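Carbohydrate binding protein (Flavobacterium johnsoniae, PDB 3HZB) binds calcium through the betagamma-crystallin domain described here, and the longer protein it belongs to probably also binds carbohydrate. Local coordinates at residues Asp1-Tyr6 against Ile82-Asn87; Gly16-Gly21 against Ala26-Leu31; Ser39-Arg42 against Gln48-Leu51. All coordinates share one frame; numbering follows the deposited sequence.

Contact 1: residues Asp1-Tyr6 against Ile82-Asn87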
ATOM      1  N   ASP B   1       1.275  11.964  -7.393  1.00 36.19           N
ATOM      2  CA  ASP B   1       2.001  11.638  -6.131  1.00 35.09           C
ATOM      3  C   ASP B   1       2.046  10.135  -5.893  1.00 32.28           C
ATOM      4  O   ASP B   1       1.008   9.479  -5.790  1.00 32.71           O
ATOM      5  CB  ASP B   1       1.326  12.321  -4.941  1.00 37.99           C
ATOM      6  CG  ASP B   1       1.310  13.830  -5.068  1.00 40.38           C
ATOM      7  OD1 ASP B   1       2.393  14.425  -5.248  1.00 42.17           O
ATOM      8  OD2 ASP B   1       0.212  14.420  -4.984  1.00 41.83           O
ATOM      9  N   VAL B   2       3.254   9.596  -5.796  1.00 28.90           N
ATOM     10  CA  VAL B   2       3.435   8.169  -5.575  1.00 25.36           C
ATOM     11  C   VAL B   2       3.409   7.826  -4.092  1.00 22.66           C
ATOM     12  O   VAL B   2       3.346   6.657  -3.717  1.00 20.59           O
ATOM     13  CB  VAL B   2       4.765   7.683  -6.176  1.00 26.72           C
ATOM     14  CG1 VAL B   2       4.726   7.823  -7.689  1.00 28.39           C
ATOM     15  CG2 VAL B   2       5.921   8.483  -5.596  1.00 25.98           C
ATOM     16  N   ILE B   3       3.464   8.853  -3.251  1.00 19.24           N
ATOM     17  CA  ILE B   3       3.433   8.648  -1.810  1.00 18.41           C
ATOM     18  C   ILE B   3       2.605   9.728  -1.128  1.00 16.55           C
ATOM     19  O   ILE B   3       2.728  10.907  -1.440  1.00 15.85           O
ATOM     20  CB  ILE B   3       4.857   8.652  -1.216  1.00 19.10           C
ATOM     21  CG1 ILE B   3       5.618   7.415  -1.712  1.00 21.54           C
ATOM     22  CG2 ILE B   3       4.795   8.674   0.301  1.00 18.88           C
ATOM     23  CD1 ILE B   3       7.042   7.338  -1.242  1.00 23.01           C
ATOM     24  N   THR B   4       1.738   9.311  -0.214  1.00 14.35           N
ATOM     25  CA  THR B   4       0.915  10.254   0.524  1.00 13.44           C
ATOM     26  C   THR B   4       1.148  10.006   2.010  1.00 12.57           C
ATOM     27  O   THR B   4       1.100   8.869   2.471  1.00 12.28           O
ATOM     28  CB  THR B   4      -0.584  10.078   0.197  1.00 14.56           C
ATOM     29  OG1 THR B   4      -0.790  10.279  -1.208  1.00 15.69           O
ATOM     30  CG2 THR B   4      -1.416  11.096   0.962  1.00 15.84           C
ATOM     31  N   VAL B   5       1.436  11.071   2.747  1.00 12.06           N
ATOM     32  CA  VAL B   5       1.670  10.954   4.179  1.00 12.01           C
ATOM     33  C   VAL B   5       0.484  11.574   4.905  1.00 14.23           C
ATOM     34  O   VAL B   5       0.042  12.672   4.564  1.00 14.97           O
ATOM     35  CB  VAL B   5       2.982  11.654   4.584  1.00 12.58           C
ATOM     36  CG1 VAL B   5       4.145  10.952   3.911  1.00 10.04           C
ATOM     37  CG2 VAL B   5       2.953  13.132   4.180  1.00 12.82           C
ATOM     38  N   TYR B   6      -0.033  10.861   5.900  1.00 13.30           N
ATOM     39  CA  TYR B   6      -1.194  11.339   6.636  1.00 13.29           C
ATOM     40  C   TYR B   6      -0.909  11.709   8.074  1.00 12.76           C
ATOM     41  O   TYR B   6      -0.051  11.111   8.733  1.00 13.30           O
ATOM     42  CB  TYR B   6      -2.309  10.291   6.618  1.00 13.28           C
ATOM     43  CG  TYR B   6      -2.779   9.897   5.240  1.00 12.70           C
ATOM     44  CD1 TYR B   6      -2.050   8.993   4.470  1.00 15.03           C
ATOM     45  CD2 TYR B   6      -3.958  10.418   4.707  1.00 13.01           C
ATOM     46  CE1 TYR B   6      -2.478   8.613   3.208  1.00 14.41           C
ATOM     47  CE2 TYR B   6      -4.399  10.043   3.436  1.00 14.67           C
ATOM     48  CZ  TYR B   6      -3.650   9.140   2.696  1.00 15.35           C
ATOM     49  OH  TYR B   6      -4.060   8.759   1.441  1.00 16.32           O
ATOM     50  N   ILE B  82      12.033  13.328   4.957  1.00 11.87           N
ATOM     51  CA  ILE B  82      11.756  12.146   4.154  1.00 12.65           C
ATOM     52  C   ILE B  82      12.383  12.229   2.775  1.00 13.18           C
ATOM     53  O   ILE B  82      12.540  13.315   2.214  1.00 12.84           O
ATOM     54  CB  ILE B  82      10.234  11.986   3.936  1.00 12.06           C
ATOM     55  CG1 ILE B  82       9.515  11.900   5.279  1.00 12.88           C
ATOM     56  CG2 ILE B  82       9.949  10.760   3.086  1.00 15.54           C
ATOM     57  CD1 ILE B  82       8.003  11.914   5.153  1.00 14.82           C
ATOM     58  N   ARG B  83      12.734  11.068   2.235  1.00 12.86           N
ATOM     59  CA  ARG B  83      13.292  10.981   0.901  1.00 13.18           C
ATOM     60  C   ARG B  83      12.511   9.891   0.187  1.00 14.18           C
ATOM     61  O   ARG B  83      12.327   8.792   0.719  1.00 14.24           O
ATOM     62  CB  ARG B  83      14.784  10.644   0.943  1.00 13.38           C
ATOM     63  CG  ARG B  83      15.637  11.768   1.522  1.00 16.68           C
ATOM     64  CD  ARG B  83      17.097  11.388   1.545  1.00 16.48           C
ATOM     65  NE  ARG B  83      17.608  11.125   0.203  1.00 16.89           N
ATOM     66  CZ  ARG B  83      18.366  10.080  -0.107  1.00 19.12           C
ATOM     67  NH1 ARG B  83      18.694   9.201   0.834  1.00 19.33           N
ATOM     68  NH2 ARG B  83      18.796   9.915  -1.354  1.00 18.98           N
ATOM     69  N   VAL B  84      12.023  10.223  -1.002  1.00 13.63           N
ATOM     70  CA  VAL B  84      11.252   9.300  -1.814  1.00 13.38           C
ATOM     71  C   VAL B  84      12.155   8.839  -2.949  1.00 14.28           C
ATOM     72  O   VAL B  84      12.725   9.660  -3.665  1.00 14.46           O
ATOM     73  CB  VAL B  84      10.003   9.998  -2.398  1.00 13.17           C
ATOM     74  CG1 VAL B  84       9.203   9.019  -3.240  1.00 12.70           C
ATOM     75  CG2 VAL B  84       9.140  10.549  -1.264  1.00 13.56           C
ATOM     76  N   ILE B  85      12.291   7.523  -3.095  1.00 14.65           N
ATOM     77  CA  ILE B  85      13.134   6.943  -4.133  1.00 15.56           C
ATOM     78  C   ILE B  85      12.420   5.797  -4.849  1.00 17.56           C
ATOM     79  O   ILE B  85      11.413   5.281  -4.373  1.00 15.86           O
ATOM     80  CB  ILE B  85      14.448   6.387  -3.538  1.00 15.16           C
ATOM     81  CG1 ILE B  85      14.138   5.240  -2.574  1.00 16.85           C
ATOM     82  CG2 ILE B  85      15.208   7.496  -2.825  1.00 18.18           C
ATOM     83  CD1 ILE B  85      15.371   4.590  -1.981  1.00 16.05           C
ATOM     84  N   ALA B  86      12.950   5.401  -6.000  1.00 20.08           N
ATOM     85  CA  ALA B  86      12.356   4.310  -6.756  1.00 23.25           C
ATOM     86  C   ALA B  86      12.529   3.008  -5.981  1.00 25.08           C
ATOM     87  O   ALA B  86      13.467   2.863  -5.194  1.00 24.04           O
ATOM     88  CB  ALA B  86      13.023   4.197  -8.123  1.00 24.38           C
ATOM     89  N   ASN B  87      11.616   2.069  -6.201  1.00 27.44           N
ATOM     90  CA  ASN B  87      11.674   0.771  -5.541  1.00 31.77           C
ATOM     91  C   ASN B  87      11.605  -0.327  -6.598  1.00 32.59           C
ATOM     92  O   ASN B  87      11.692   0.008  -7.796  1.00 34.43           O
ATOM     93  CB  ASN B  87      10.510   0.605  -4.557  1.00 32.91           C
ATOM     94  CG  ASN B  87      10.620  -0.672  -3.736  1.00 35.64           C
ATOM     95  OD1 ASN B  87       9.673  -1.074  -3.056  1.00 37.56           O
ATOM     96  ND2 ASN B  87      11.784  -1.311  -3.790  1.00 36.37           N
TER

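Contact 2: residues Gly16-Gly21 against Ala26-Leu31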
ATOM      1  N   GLY B  16      -0.283  15.021   2.778  1.00 16.05           N
ATOM      2  CA  GLY B  16       0.631  15.691   1.875  1.00 16.17           C
ATOM      3  C   GLY B  16       1.061  14.699   0.809  1.00 15.27           C
ATOM      4  O   GLY B  16       1.364  13.550   1.118  1.00 15.52           O
ATOM      5  N   GLY B  17       1.076  15.133  -0.445  1.00 15.14           N
ATOM      6  CA  GLY B  17       1.479  14.252  -1.524  1.00 16.35           C
ATOM      7  C   GLY B  17       2.941  14.454  -1.876  1.00 17.35           C
ATOM      8  O   GLY B  17       3.388  15.591  -2.045  1.00 16.76           O
ATOM      9  N   LEU B  18       3.684  13.355  -1.985  1.00 16.38           N
ATOM     10  CA  LEU B  18       5.105  13.423  -2.310  1.00 16.66           C
ATOM     11  C   LEU B  18       5.425  12.657  -3.593  1.00 17.14           C
ATOM     12  O   LEU B  18       4.739  11.700  -3.949  1.00 17.15           O
ATOM     13  CB  LEU B  18       5.945  12.828  -1.174  1.00 16.22           C
ATOM     14  CG  LEU B  18       5.604  13.178   0.277  1.00 17.47           C
ATOM     15  CD1 LEU B  18       6.553  12.425   1.209  1.00 16.46           C
ATOM     16  CD2 LEU B  18       5.701  14.670   0.499  1.00 18.47           C
ATOM     17  N   THR B  19       6.468  13.100  -4.286  1.00 17.63           N
ATOM     18  CA  THR B  19       6.920  12.444  -5.503  1.00 18.22           C
ATOM     19  C   THR B  19       8.402  12.165  -5.287  1.00 17.79           C
ATOM     20  O   THR B  19       8.933  12.429  -4.205  1.00 18.67           O
ATOM     21  CB  THR B  19       6.738  13.342  -6.756  1.00 20.51           C
ATOM     22  OG1 THR B  19       7.403  14.598  -6.557  1.00 23.59           O
ATOM     23  CG2 THR B  19       5.263  13.585  -7.025  1.00 22.85           C
ATOM     24  N   ILE B  20       9.069  11.620  -6.299  1.00 16.46           N
ATOM     25  CA  ILE B  20      10.495  11.331  -6.184  1.00 17.50           C
ATOM     26  C   ILE B  20      11.232  12.595  -5.762  1.00 16.79           C
ATOM     27  O   ILE B  20      10.993  13.671  -6.310  1.00 18.13           O
ATOM     28  CB  ILE B  20      11.071  10.838  -7.529  1.00 18.99           C
ATOM     29  CG1 ILE B  20      10.531   9.441  -7.845  1.00 19.21           C
ATOM     30  CG2 ILE B  20      12.593  10.835  -7.479  1.00 17.94           C
ATOM     31  CD1 ILE B  20      10.975   8.374  -6.862  1.00 22.20           C
ATOM     32  N   GLY B  21      12.121  12.470  -4.783  1.00 15.32           N
ATOM     33  CA  GLY B  21      12.859  13.635  -4.334  1.00 16.21           C
ATOM     34  C   GLY B  21      13.129  13.649  -2.843  1.00 16.51           C
ATOM     35  O   GLY B  21      12.731  12.735  -2.117  1.00 16.38           O
ATOM     36  N   ALA B  26      11.493  21.845   5.969  1.00 13.46           N
ATOM     37  CA  ALA B  26      11.034  23.038   5.276  1.00 12.95           C
ATOM     38  C   ALA B  26      10.120  22.650   4.121  1.00 13.48           C
ATOM     39  O   ALA B  26       9.029  23.208   3.971  1.00 13.23           O
ATOM     40  CB  ALA B  26      12.228  23.841   4.758  1.00 14.17           C
ATOM     41  N   ARG B  27      10.547  21.682   3.312  1.00 12.61           N
ATOM     42  CA  ARG B  27       9.732  21.265   2.179  1.00 12.18           C
ATOM     43  C   ARG B  27       8.440  20.593   2.634  1.00 13.37           C
ATOM     44  O   ARG B  27       7.396  20.776   2.008  1.00 12.63           O
ATOM     45  CB  ARG B  27      10.513  20.330   1.250  1.00 13.82           C
ATOM     46  CG  ARG B  27       9.845  20.164  -0.111  1.00 15.39           C
ATOM     47  CD  ARG B  27      10.687  19.332  -1.075  1.00 16.78           C
ATOM     48  NE  ARG B  27      10.034  19.216  -2.377  1.00 15.89           N
ATOM     49  CZ  ARG B  27      10.455  18.431  -3.364  1.00 18.73           C
ATOM     50  NH1 ARG B  27      11.539  17.680  -3.209  1.00 16.08           N
ATOM     51  NH2 ARG B  27       9.786  18.397  -4.510  1.00 20.05           N
ATOM     52  N   LEU B  28       8.502  19.823   3.719  1.00 12.54           N
ATOM     53  CA  LEU B  28       7.296  19.178   4.230  1.00 12.20           C
ATOM     54  C   LEU B  28       6.315  20.270   4.655  1.00 10.88           C
ATOM     55  O   LEU B  28       5.121  20.193   4.371  1.00 11.52           O
ATOM     56  CB  LEU B  28       7.621  18.267   5.426  1.00 12.59           C
ATOM     57  CG  LEU B  28       8.396  16.980   5.117  1.00 14.35           C
ATOM     58  CD1 LEU B  28       8.622  16.193   6.396  1.00 14.34           C
ATOM     59  CD2 LEU B  28       7.614  16.137   4.119  1.00 15.19           C
ATOM     60  N   ASN B  29       6.829  21.304   5.318  1.00 11.58           N
ATOM     61  CA  ASN B  29       5.989  22.409   5.770  1.00 11.11           C
ATOM     62  C   ASN B  29       5.371  23.172   4.601  1.00 12.44           C
ATOM     63  O   ASN B  29       4.279  23.729   4.733  1.00 12.01           O
ATOM     64  CB  ASN B  29       6.797  23.375   6.637  1.00 10.24           C
ATOM     65  CG  ASN B  29       6.858  22.953   8.099  1.00 10.50           C
ATOM     66  OD1 ASN B  29       6.531  21.813   8.462  1.00 13.23           O
ATOM     67  ND2 ASN B  29       7.290  23.871   8.947  1.00  6.21           N
ATOM     68  N   SER B  30       6.057  23.199   3.460  1.00 11.23           N
ATOM     69  CA  SER B  30       5.531  23.913   2.299  1.00 14.36           C
ATOM     70  C   SER B  30       4.302  23.189   1.764  1.00 15.21           C
ATOM     71  O   SER B  30       3.547  23.744   0.967  1.00 16.21           O
ATOM     72  CB  SER B  30       6.593  24.042   1.195  1.00 12.37           C
ATOM     73  OG  SER B  30       6.751  22.840   0.464  1.00 14.45           O
ATOM     74  N   LEU B  31       4.109  21.951   2.219  1.00 15.45           N
ATOM     75  CA  LEU B  31       2.966  21.132   1.823  1.00 15.63           C
ATOM     76  C   LEU B  31       1.945  21.116   2.956  1.00 15.63           C
ATOM     77  O   LEU B  31       0.880  20.513   2.832  1.00 15.77           O
ATOM     78  CB  LEU B  31       3.406  19.693   1.534  1.00 15.83           C
ATOM     79  CG  LEU B  31       4.400  19.493   0.391  1.00 16.55           C
ATOM     80  CD1 LEU B  31       4.842  18.038   0.332  1.00 17.26           C
ATOM     81  CD2 LEU B  31       3.745  19.918  -0.915  1.00 17.95           C
TER
HETATM   82  O   HOH W   1      11.693  16.493  -5.916  1.00 29.66           O

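Contact 3: residues Ser39-Arg42 against Gln48-Leu51. With CA (calcium ion), chain L.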
ATOM      1  N   SER B  39       1.544   9.925  10.757  1.00 13.14           N
ATOM      2  CA  SER B  39       1.142   8.671  11.398  1.00 13.59           C
ATOM      3  C   SER B  39       0.871   7.500  10.459  1.00 13.29           C
ATOM      4  O   SER B  39       0.888   6.348  10.884  1.00 14.26           O
ATOM      5  CB  SER B  39      -0.084   8.897  12.275  1.00 12.79           C
ATOM      6  OG  SER B  39       0.286   9.594  13.440  1.00 10.97           O
ATOM      7  N   SER B  40       0.588   7.782   9.196  1.00 13.08           N
ATOM      8  CA  SER B  40       0.364   6.702   8.240  1.00 12.96           C
ATOM      9  C   SER B  40       0.788   7.163   6.855  1.00 13.59           C
ATOM     10  O   SER B  40       0.931   8.366   6.608  1.00 13.73           O
ATOM     11  CB  SER B  40      -1.108   6.239   8.247  1.00 13.55           C
ATOM     12  OG  SER B  40      -2.009   7.246   7.829  1.00 14.83           O
ATOM     13  N   LEU B  41       1.022   6.205   5.963  1.00 12.61           N
ATOM     14  CA  LEU B  41       1.454   6.527   4.610  1.00 13.80           C
ATOM     15  C   LEU B  41       0.964   5.535   3.577  1.00 12.33           C
ATOM     16  O   LEU B  41       0.916   4.336   3.827  1.00 12.99           O
ATOM     17  CB  LEU B  41       2.982   6.534   4.499  1.00 14.06           C
ATOM     18  CG  LEU B  41       3.919   7.291   5.431  1.00 16.79           C
ATOM     19  CD1 LEU B  41       4.055   6.558   6.757  1.00 14.48           C
ATOM     20  CD2 LEU B  41       5.281   7.379   4.752  1.00 15.11           C
ATOM     21  N   ARG B  42       0.607   6.048   2.407  1.00 13.17           N
ATOM     22  CA  ARG B  42       0.205   5.190   1.306  1.00 14.28           C
ATOM     23  C   ARG B  42       1.403   5.255   0.374  1.00 15.19           C
ATOM     24  O   ARG B  42       1.946   6.333   0.124  1.00 13.64           O
ATOM     25  CB  ARG B  42      -1.025   5.731   0.581  1.00 15.19           C
ATOM     26  CG  ARG B  42      -2.355   5.440   1.257  1.00 15.04           C
ATOM     27  CD  ARG B  42      -3.490   6.011   0.425  1.00 17.22           C
ATOM     28  NE  ARG B  42      -4.786   5.908   1.088  1.00 18.26           N
ATOM     29  CZ  ARG B  42      -5.544   4.816   1.102  1.00 18.18           C
ATOM     30  NH1 ARG B  42      -5.143   3.711   0.483  1.00 18.06           N
ATOM     31  NH2 ARG B  42      -6.708   4.830   1.740  1.00 18.04           N
ATOM     32  N   GLN B  48       9.196   4.086  -2.833  1.00 17.74           N
ATOM     33  CA  GLN B  48       9.336   3.887  -1.401  1.00 16.70           C
ATOM     34  C   GLN B  48       9.784   5.152  -0.697  1.00 16.04           C
ATOM     35  O   GLN B  48      10.382   6.040  -1.306  1.00 14.60           O
ATOM     36  CB  GLN B  48      10.319   2.751  -1.120  1.00 17.16           C
ATOM     37  CG  GLN B  48      11.635   2.869  -1.858  1.00 20.70           C
ATOM     38  CD  GLN B  48      12.488   1.623  -1.705  1.00 22.18           C
ATOM     39  OE1 GLN B  48      13.496   1.455  -2.395  1.00 25.73           O
ATOM     40  NE2 GLN B  48      12.091   0.744  -0.795  1.00 19.82           N
ATOM     41  N   ALA B  49       9.472   5.232   0.590  1.00 15.25           N
ATOM     42  CA  ALA B  49       9.841   6.390   1.386  1.00 15.22           C
ATOM     43  C   ALA B  49      10.849   6.010   2.459  1.00 14.89           C
ATOM     44  O   ALA B  49      10.678   5.020   3.165  1.00 16.09           O
ATOM     45  CB  ALA B  49       8.603   6.999   2.036  1.00 15.92           C
ATOM     46  N   ILE B  50      11.919   6.790   2.550  1.00 14.01           N
ATOM     47  CA  ILE B  50      12.930   6.573   3.572  1.00 13.46           C
ATOM     48  C   ILE B  50      12.635   7.645   4.615  1.00 13.63           C
ATOM     49  O   ILE B  50      12.711   8.840   4.315  1.00 12.08           O
ATOM     50  CB  ILE B  50      14.357   6.810   3.051  1.00 13.05           C
ATOM     51  CG1 ILE B  50      14.631   5.942   1.817  1.00 14.10           C
ATOM     52  CG2 ILE B  50      15.348   6.525   4.166  1.00 11.05           C
ATOM     53  CD1 ILE B  50      14.489   4.452   2.064  1.00 16.83           C
ATOM     54  N   LEU B  51      12.288   7.226   5.826  1.00 12.36           N
ATOM     55  CA  LEU B  51      11.972   8.178   6.884  1.00 13.27           C
ATOM     56  C   LEU B  51      13.201   8.465   7.729  1.00 14.03           C
ATOM     57  O   LEU B  51      14.040   7.589   7.935  1.00 15.24           O
ATOM     58  CB  LEU B  51      10.869   7.621   7.790  1.00 13.89           C
ATOM     59  CG  LEU B  51       9.612   7.057   7.118  1.00 14.50           C
ATOM     60  CD1 LEU B  51       8.638   6.602   8.197  1.00 14.92           C
ATOM     61  CD2 LEU B  51       8.968   8.108   6.227  1.00 13.63           C
TER
HETATM   62 CA    CA L 107      -0.077  11.999  13.999  1.00 13.88          CA
HETATM   63  O   HOH W   2      -0.560  10.931  16.358  1.00 17.30           O
HETATM   64  O   HOH W   3      -0.560  14.311  15.081  1.00 16.08           O
HETATM   65  O   HOH W   4      -2.657  11.466  14.857  1.00 27.15           O

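Contact 1: residues Asp1-Tyr6 against Ile82-Asn87
I3 and V84 meet tip to tip across the core of the betagamma-crystallin fold, where strand 3-6 of one sheet of the Greek-key sandwich faces strand 81-86 of the other. CD1 of I3 lies 3.4 Å from CG1 of V84, tighter than usual for two methyl groups, and 3.8 Å from CG2 of V84, so the isoleucine end abuts both prongs of the valine. I3 gets there by being stretched out: CG1 stands anti to its carbonyl carbon and CD1 continues in an extended chain (chi2 178°). The strands are nearer here, CA of I3 lying 7.8 Å from CA of V84, so a short valine suffices; the longer I82 suits the wider spacing opposite V5. V2 adds its CG2, which passes slantwise 4.1 Å from CG1 of V84. Two successive residues can point into the core because V2 and I3 form a classic beta bulge, both facing L18 of strand 15-18. Further along, V5 and I82 run past each other in opposite directions.

Around this first shell, L18 touches both V5 and V84, and A49 of strand 47-52 touches I3, while I38 rests on V5 and I82. On the outer side of the sheet, T4 OG1 is hydrogen-bonded to Q45 of the second subunit. At the V5 end of the contact, CD1 of I82 lies 4.2 Å from CG1 of V5.

Contact 2: residues Gly16-Gly21 against Ala26-Leu31
The guanidinium of R27 comes obliquely to the backbone of G21, with NH1 4.3 Å from G21 C. At its edge, in the plane of the group, sits a water that accepts from R27 NH1 at 3.0 Å and donates to I20 O at 2.9 Å, bridging the helix to the loop after strand 15-18. NH1 also bonds to the carbonyl of D22, and R27 makes a cation-pi contact with Y23. An all-extended side chain, with chi2 and chi3 near 180°, carries the charge this far along the surface. G21 suits the spot, since its positive phi (144°) is easy for a residue without a CB.

Deeper in, the chemistry turns apolar. L31 crosses L18 at a slant, with CD1 of L31 a tight 3.5 Å from CD2 of L18; the same CD1 is 3.7 Å from G17 O. CD2 of L28 comes within 4.3 Å of CD2 of L18. S30 OG donates to R27 O at 2.7 Å, tying the hydroxyl back to the carbonyl three residues earlier.

Helix 25-29 lies beside the edge strands 15-18 and 21-23 of the two sheets: Y23 of strand 21-23 packs on L18, L28 and L31, while L18 continues inward to V84 of strand 81-86.

Contact 3: residues Ser39-Arg42 against Gln48-Leu51
L41 sends its CD2 methyl into the angle between L51 and A49, and the side-chain torsions of the two leucines decide which branches meet. In L41, CG lies anti to the carbonyl carbon, and chi2 of 77° folds CD1 back, making CD2 the branch that reaches furthest from the strand. In L51 the first torsion is similar, but chi2 of -178° extends CD1 instead, and the bent-back CD2 does the touching. The two leucines lie alongside one another, pointing opposite ways, their CD2 atoms 4.0 Å apart. Beside them CB of A49 lies 4.3 Å from L41 CD2; alanine fits because its single methyl accepts the end of a long neighbour, and it also meets I82.

These residues join the two sheets of the betagamma-crystallin Greek-key fold, strand 40-43 on one side and strand 47-52 on the other. Where strand 40-43 begins, S39 and S40 end a calcium-binding motif of the family, N/D-N/D-X-X-S/T-S, and form a classic beta bulge facing Y6.

S39 OG is directed away from L41 and L51, to the calcium ion. With chi1 at -73°, OG sits beside the backbone N and binds the calcium ion at 2.5 Å; it is also hydrogen-bonded to N76 OD1. K7 O, D37 O and D77 OD1 share the metal, and seven ligands are completed by three water oxygens, 2.6, 2.6 and 2.8 Å from the calcium ion. S40 OG, a small hydroxyl in a buried place, is bonded to D8 O. At the other end, R42 NH1 reaches N65 O of the second subunit.

How the contacts relate
Contacts 1 and 3 are both buried and apolar, spanning the gap between the same two sheets with methyl against methyl; contact 2 lies nearer the surface and adds a charged group and a water to its leucines. Strands 3-6 and 40-43 are neighbours in one sheet, and strands 81-86 and 47-52 in the other, so the 1-6/82-87 and 39-42/48-51 interfaces lie side by side, their centres about 6 Å apart. Contact 2 is attached to contact 1 through strand 15-18, where I3 O and L18 N are probably hydrogen-bonded at 2.7 Å. Contacts 2 and 3 do not touch, and contact 3 alone includes a calcium ligand.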